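Local structure of PUA domain-containing protein (Thermoplasma acidophilum DSM 1728, 1Q7H) at residues M49-G54 against I140-G145; I107-K110 against F116-V119. The protein is of unknown function but carries a PUA domain, a fold common in RNA-binding proteins, and may bind RNA and act in translation initiation. All blocks are in the same frame, centred on the assembly; numbering follows the deposited sequence.

Interaction 1 joins the two parts of the chain: 49-54 belongs to the N-terminal DUF1947 region and its antiparallel sheet, while 140-145 covers the end of strand 136-142 in the PUA-domain sheet and the loop after it. Interaction 2 lies wholly inside that second sheet, in the hairpin of strands 106-111 and 116-122. Along the chain the hairpin is nested within the long loop that interaction 1 closes. Their centres are 11 Å apart. Strand 116-122 of the hairpin lies directly beside strand 136-142, with probable backbone hydrogen bonds between Val119 and both Ile141 and His142, so the aromatic contact between the domains is tied directly into the PUA sheet.

Interaction 1 of 2, residues M49-G54 against I140-G145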
HETATM    1  N   MSE A  49     -10.707   1.192   1.213  1.00 17.21           N
HETATM    2  CA  MSE A  49      -9.720   0.257   1.743  1.00 13.53           C
HETATM    3  C   MSE A  49      -8.853  -0.459   0.707  1.00 17.33           C
HETATM    4  O   MSE A  49      -7.684  -0.760   0.967  1.00 16.11           O
HETATM    5  CB  MSE A  49     -10.441  -0.758   2.629  1.00 18.37           C
HETATM    6  CG  MSE A  49     -11.153  -0.102   3.810  1.00 16.14           C
HETATM    7 SE   MSE A  49      -9.892   0.580   5.137  1.00 32.05          SE
HETATM    8  CE  MSE A  49     -11.106   1.133   6.534  1.00 30.59           C
ATOM      9  N   VAL A  50      -9.416  -0.740  -0.462  1.00 13.85           N
ATOM     10  CA  VAL A  50      -8.659  -1.406  -1.516  1.00 15.07           C
ATOM     11  C   VAL A  50      -8.977  -0.755  -2.854  1.00 18.51           C
ATOM     12  O   VAL A  50     -10.141  -0.569  -3.196  1.00 21.78           O
ATOM     13  CB  VAL A  50      -9.001  -2.908  -1.607  1.00 16.59           C
ATOM     14  CG1 VAL A  50      -8.135  -3.570  -2.655  1.00 17.74           C
ATOM     15  CG2 VAL A  50      -8.803  -3.582  -0.258  1.00 12.92           C
ATOM     16  N   PHE A  51      -7.940  -0.401  -3.605  1.00 14.81           N
ATOM     17  CA  PHE A  51      -8.130   0.214  -4.909  1.00 19.15           C
ATOM     18  C   PHE A  51      -7.799  -0.791  -6.003  1.00 19.67           C
ATOM     19  O   PHE A  51      -6.857  -1.579  -5.882  1.00 21.54           O
ATOM     20  CB  PHE A  51      -7.210   1.431  -5.085  1.00 18.16           C
ATOM     21  CG  PHE A  51      -7.469   2.541  -4.112  1.00 17.17           C
ATOM     22  CD1 PHE A  51      -8.645   3.277  -4.174  1.00 19.09           C
ATOM     23  CD2 PHE A  51      -6.528   2.856  -3.136  1.00 18.51           C
ATOM     24  CE1 PHE A  51      -8.889   4.323  -3.270  1.00 21.85           C
ATOM     25  CE2 PHE A  51      -6.761   3.898  -2.233  1.00 23.22           C
ATOM     26  CZ  PHE A  51      -7.946   4.631  -2.301  1.00 21.07           C
ATOM     27  N   GLN A  52      -8.589  -0.762  -7.064  1.00 22.06           N
ATOM     28  CA  GLN A  52      -8.364  -1.618  -8.215  1.00 28.94           C
ATOM     29  C   GLN A  52      -7.893  -0.638  -9.284  1.00 31.57           C
ATOM     30  O   GLN A  52      -8.698   0.020  -9.930  1.00 35.91           O
ATOM     31  CB  GLN A  52      -9.668  -2.285  -8.644  1.00 28.35           C
ATOM     32  CG  GLN A  52      -9.579  -3.139  -9.907  1.00 36.16           C
ATOM     33  CD  GLN A  52      -8.665  -4.346  -9.763  1.00 38.54           C
ATOM     34  OE1 GLN A  52      -7.453  -4.251  -9.952  1.00 44.75           O
ATOM     35  NE2 GLN A  52      -9.247  -5.494  -9.424  1.00 41.12           N
ATOM     36  N   ALA A  53      -6.582  -0.504  -9.426  1.00 37.04           N
ATOM     37  CA  ALA A  53      -6.003   0.401 -10.413  1.00 41.21           C
ATOM     38  C   ALA A  53      -4.831  -0.346 -11.022  1.00 43.92           C
ATOM     39  O   ALA A  53      -3.669  -0.044 -10.742  1.00 47.88           O
ATOM     40  CB  ALA A  53      -5.527   1.677  -9.733  1.00 39.48           C
ATOM     41  N   GLY A  54      -5.147  -1.325 -11.862  1.00 45.12           N
ATOM     42  CA  GLY A  54      -4.114  -2.147 -12.462  1.00 45.16           C
ATOM     43  C   GLY A  54      -4.083  -3.359 -11.559  1.00 46.74           C
ATOM     44  O   GLY A  54      -4.682  -4.394 -11.861  1.00 50.80           O
ATOM     45  N   ILE A 140       6.591   5.205  -5.663  1.00 21.92           N
ATOM     46  CA  ILE A 140       5.360   5.207  -4.860  1.00 22.14           C
ATOM     47  C   ILE A 140       4.122   5.224  -5.756  1.00 19.15           C
ATOM     48  O   ILE A 140       3.994   6.082  -6.630  1.00 17.21           O
ATOM     49  CB  ILE A 140       5.316   6.422  -3.892  1.00 20.59           C
ATOM     50  CG1 ILE A 140       5.962   6.070  -2.547  1.00 21.17           C
ATOM     51  CG2 ILE A 140       3.873   6.791  -3.582  1.00 18.96           C
ATOM     52  CD1 ILE A 140       7.037   5.059  -2.599  1.00 16.26           C
ATOM     53  N   ILE A 141       3.211   4.279  -5.534  1.00 15.47           N
ATOM     54  CA  ILE A 141       2.001   4.192  -6.349  1.00 16.18           C
ATOM     55  C   ILE A 141       0.727   4.647  -5.634  1.00 18.72           C
ATOM     56  O   ILE A 141      -0.327   4.793  -6.260  1.00 20.11           O
ATOM     57  CB  ILE A 141       1.788   2.764  -6.897  1.00 15.93           C
ATOM     58  CG1 ILE A 141       1.639   1.771  -5.744  1.00 21.71           C
ATOM     59  CG2 ILE A 141       2.962   2.368  -7.792  1.00 14.32           C
ATOM     60  CD1 ILE A 141       1.355   0.356  -6.211  1.00 26.35           C
ATOM     61  N   HIS A 142       0.816   4.852  -4.326  1.00 17.50           N
ATOM     62  CA  HIS A 142      -0.326   5.342  -3.565  1.00 13.20           C
ATOM     63  C   HIS A 142       0.157   6.031  -2.309  1.00 17.84           C
ATOM     64  O   HIS A 142       1.013   5.512  -1.590  1.00 17.21           O
ATOM     65  CB  HIS A 142      -1.300   4.226  -3.171  1.00 13.21           C
ATOM     66  CG  HIS A 142      -2.403   4.700  -2.272  1.00 13.86           C
ATOM     67  ND1 HIS A 142      -2.706   4.090  -1.073  1.00 18.49           N
ATOM     68  CD2 HIS A 142      -3.208   5.785  -2.352  1.00 12.16           C
ATOM     69  CE1 HIS A 142      -3.643   4.784  -0.450  1.00 11.87           C
ATOM     70  NE2 HIS A 142      -3.964   5.820  -1.205  1.00 18.43           N
ATOM     71  N   PHE A 143      -0.404   7.203  -2.041  1.00 13.72           N
ATOM     72  CA  PHE A 143      -0.027   7.975  -0.869  1.00 13.75           C
ATOM     73  C   PHE A 143      -1.225   8.814  -0.463  1.00 16.50           C
ATOM     74  O   PHE A 143      -2.164   8.968  -1.239  1.00 18.28           O
ATOM     75  CB  PHE A 143       1.194   8.849  -1.192  1.00 15.95           C
ATOM     76  CG  PHE A 143       0.995   9.763  -2.366  1.00 13.95           C
ATOM     77  CD1 PHE A 143       0.610  11.088  -2.178  1.00 17.46           C
ATOM     78  CD2 PHE A 143       1.175   9.296  -3.661  1.00 16.52           C
ATOM     79  CE1 PHE A 143       0.408  11.933  -3.267  1.00 15.21           C
ATOM     80  CE2 PHE A 143       0.970  10.142  -4.761  1.00 16.18           C
ATOM     81  CZ  PHE A 143       0.586  11.459  -4.556  1.00 13.34           C
ATOM     82  N   PRO A 144      -1.207   9.384   0.753  1.00 16.85           N
ATOM     83  CA  PRO A 144      -2.348  10.190   1.192  1.00 17.13           C
ATOM     84  C   PRO A 144      -2.685  11.373   0.281  1.00 19.50           C
ATOM     85  O   PRO A 144      -1.801  12.093  -0.175  1.00 16.79           O
ATOM     86  CB  PRO A 144      -1.936  10.641   2.591  1.00 20.15           C
ATOM     87  CG  PRO A 144      -0.979   9.557   3.048  1.00 18.20           C
ATOM     88  CD  PRO A 144      -0.164   9.348   1.793  1.00 14.95           C
ATOM     89  N   GLY A 145      -3.975  11.566   0.029  1.00 14.37           N
ATOM     90  CA  GLY A 145      -4.409  12.677  -0.797  1.00 21.06           C
ATOM     91  C   GLY A 145      -4.094  12.566  -2.276  1.00 26.22           C
ATOM     92  O   GLY A 145      -4.251  13.540  -3.013  1.00 29.11           O
TER
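Phe51 and His142 meet edge to face. The phenyl ring comes in with its CE2 corner and rests on one face of the imidazole; Phe51 CE2 stands 3.5 Å above the plane of the His142 ring, displaced from the middle toward the rim. The ring centroids of Phe51 and His142 are 5.0 Å apart and the planes are inclined at 68°, which makes this a T-shaped pair a little short of perpendicular. The two side chains themselves also cross at about a right angle.

Phe51 and His142 both start out toward the other segment. Their CA atoms are 9.4 Å apart, and the two rings span the gap; no hydrogen bond links the segments. Phe51 carries its ring beside the backbone N, with CG opposite the carbonyl carbon (chi1 -62°). On His142 the imidazole swings the other way, CG lying anti to the backbone N (chi1 174°), which carries the ring out between the strands, and the turn about CB-CG then sets its face toward Phe51. All the contact between the segments passes through this one pair. Both residues are buried, yet just 75 Å² is buried between the segments, both sides summed, a small bridge of aromatic packing between the two domains.

Both strands are irregular close by: Met49 (a selenomethionine) and Val50 form a classic beta bulge opposite Tyr42, and Ile141 and His142 form another opposite Val119. Phe51 is held in its own sheet by backbone bonding to Ile57 and packs on Ala41 of strand 40-44, while His142 leans on Val119 of strand 116-122. The side chains of Phe51 and His142 both touch Ser59, and helix 60-65, which follows it, offers Val60 to His142, so the start of that helix lies beside the junction of the two sheets.

Interaction 2 of 2, residues I107-K110 against F116-V119; sequences IFVK and FIAV
Val109 and the Ile117-Ala118 pair form the tight part of this antiparallel hairpin, a classic beta bulge. Val109 O takes a nearly straight bond from Ile117 N (2.8 Å, 171° at the hydrogen) and a weak one from Ala118 N at 3.4 Å, while Val109 N binds Ala118 O at 2.9 Å. The extra residue on the second strand moves the register by one, pairing Lys110 with Phe116. Within the bulge, the side chains of Val109 and Ile117 meet, CG1 to CG1 at 3.8 Å.

On the face bearing Phe108, Lys110, Phe116 and Val119, the Phe116 ring takes Lys110 CB over one face, a CH-pi contact 3.9 Å from CB to the ring centroid. Phe108 CB approaches Phe116 CE1 to 3.9 Å. Phe108 and Val119 lie side by side in apolar packing, Phe108 CE1 to Val119 CG1 at 4.1 Å. The loose side belongs to the partly exposed Lys110, which bends at chi3 (-82°), its ammonium end leading away from 116-119.

On the side away from 116-122, strand 106-111 pairs in parallel with 72-75; strand 136-142 flanks 116-122, and Leu63 of helix 60-65 packs against Phe108, Phe116 and Val119.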
ATOM      1  N   ILE A 107       5.397  -2.917  -2.088  1.00 17.34           N
ATOM      2  CA  ILE A 107       5.910  -2.692  -0.744  1.00 12.84           C
ATOM      3  C   ILE A 107       5.028  -1.712   0.008  1.00 14.44           C
ATOM      4  O   ILE A 107       4.334  -0.883  -0.586  1.00 15.22           O
ATOM      5  CB  ILE A 107       7.364  -2.162  -0.749  1.00 14.58           C
ATOM      6  CG1 ILE A 107       7.435  -0.805  -1.452  1.00 11.79           C
ATOM      7  CG2 ILE A 107       8.272  -3.182  -1.414  1.00  6.69           C
ATOM      8  CD1 ILE A 107       8.715  -0.051  -1.200  1.00 15.85           C
ATOM      9  N   PHE A 108       5.072  -1.812   1.328  1.00 12.21           N
ATOM     10  CA  PHE A 108       4.264  -0.979   2.193  1.00 14.54           C
ATOM     11  C   PHE A 108       5.207  -0.171   3.058  1.00 14.29           C
ATOM     12  O   PHE A 108       5.919  -0.713   3.896  1.00 15.28           O
ATOM     13  CB  PHE A 108       3.350  -1.900   2.996  1.00  9.97           C
ATOM     14  CG  PHE A 108       2.628  -2.885   2.127  1.00 15.74           C
ATOM     15  CD1 PHE A 108       1.752  -2.436   1.147  1.00 11.19           C
ATOM     16  CD2 PHE A 108       2.895  -4.245   2.213  1.00 10.69           C
ATOM     17  CE1 PHE A 108       1.151  -3.329   0.252  1.00 15.40           C
ATOM     18  CE2 PHE A 108       2.305  -5.148   1.328  1.00 15.41           C
ATOM     19  CZ  PHE A 108       1.430  -4.691   0.343  1.00 18.85           C
ATOM     20  N   VAL A 109       5.199   1.135   2.819  1.00 14.12           N
ATOM     21  CA  VAL A 109       6.078   2.078   3.481  1.00 13.35           C
ATOM     22  C   VAL A 109       5.546   2.626   4.785  1.00 16.87           C
ATOM     23  O   VAL A 109       4.436   3.139   4.842  1.00 18.71           O
ATOM     24  CB  VAL A 109       6.367   3.276   2.548  1.00 14.89           C
ATOM     25  CG1 VAL A 109       7.412   4.188   3.179  1.00 11.37           C
ATOM     26  CG2 VAL A 109       6.813   2.769   1.181  1.00 10.89           C
ATOM     27  N   LYS A 110       6.356   2.539   5.833  1.00 15.50           N
ATOM     28  CA  LYS A 110       5.940   3.053   7.124  1.00 18.07           C
ATOM     29  C   LYS A 110       6.943   4.027   7.719  1.00 16.02           C
ATOM     30  O   LYS A 110       8.138   3.988   7.422  1.00 12.04           O
ATOM     31  CB  LYS A 110       5.717   1.912   8.117  1.00 17.30           C
ATOM     32  CG  LYS A 110       6.925   1.034   8.308  1.00 18.35           C
ATOM     33  CD  LYS A 110       6.722   0.045   9.450  1.00 30.45           C
ATOM     34  CE  LYS A 110       6.997   0.683  10.792  1.00 30.47           C
ATOM     35  NZ  LYS A 110       6.985  -0.308  11.901  1.00 31.88           N
ATOM     36  N   PHE A 116       1.745   3.569   8.653  1.00 14.77           N
ATOM     37  CA  PHE A 116       2.044   3.452   7.231  1.00 12.55           C
ATOM     38  C   PHE A 116       1.703   4.724   6.479  1.00 13.97           C
ATOM     39  O   PHE A 116       0.721   5.401   6.787  1.00 14.13           O
ATOM     40  CB  PHE A 116       1.298   2.251   6.650  1.00 12.14           C
ATOM     41  CG  PHE A 116       1.905   0.933   7.053  1.00 16.63           C
ATOM     42  CD1 PHE A 116       2.940   0.371   6.304  1.00  9.98           C
ATOM     43  CD2 PHE A 116       1.502   0.297   8.224  1.00 13.63           C
ATOM     44  CE1 PHE A 116       3.564  -0.799   6.716  1.00 15.91           C
ATOM     45  CE2 PHE A 116       2.122  -0.875   8.646  1.00 12.75           C
ATOM     46  CZ  PHE A 116       3.155  -1.425   7.892  1.00  7.59           C
ATOM     47  N   ILE A 117       2.519   5.048   5.483  1.00 16.30           N
ATOM     48  CA  ILE A 117       2.326   6.278   4.731  1.00 13.51           C
ATOM     49  C   ILE A 117       2.180   6.125   3.223  1.00 15.98           C
ATOM     50  O   ILE A 117       1.725   7.044   2.562  1.00 16.17           O
ATOM     51  CB  ILE A 117       3.478   7.243   5.017  1.00 15.86           C
ATOM     52  CG1 ILE A 117       4.805   6.594   4.603  1.00 16.06           C
ATOM     53  CG2 ILE A 117       3.483   7.615   6.506  1.00 10.97           C
ATOM     54  CD1 ILE A 117       6.032   7.443   4.897  1.00 11.26           C
ATOM     55  N   ALA A 118       2.555   4.977   2.671  1.00 11.43           N
ATOM     56  CA  ALA A 118       2.420   4.801   1.231  1.00 13.26           C
ATOM     57  C   ALA A 118       2.552   3.359   0.788  1.00 12.66           C
ATOM     58  O   ALA A 118       2.952   2.484   1.561  1.00 14.17           O
ATOM     59  CB  ALA A 118       3.467   5.650   0.498  1.00  7.45           C
ATOM     60  N   VAL A 119       2.180   3.124  -0.467  1.00 12.89           N
ATOM     61  CA  VAL A 119       2.315   1.816  -1.082  1.00  9.12           C
ATOM     62  C   VAL A 119       3.286   2.053  -2.227  1.00 13.43           C
ATOM     63  O   VAL A 119       3.215   3.075  -2.913  1.00 11.95           O
ATOM     64  CB  VAL A 119       0.991   1.282  -1.656  1.00 10.03           C
ATOM     65  CG1 VAL A 119       1.232  -0.089  -2.336  1.00  8.16           C
ATOM     66  CG2 VAL A 119      -0.026   1.139  -0.544  1.00  9.28           C
TER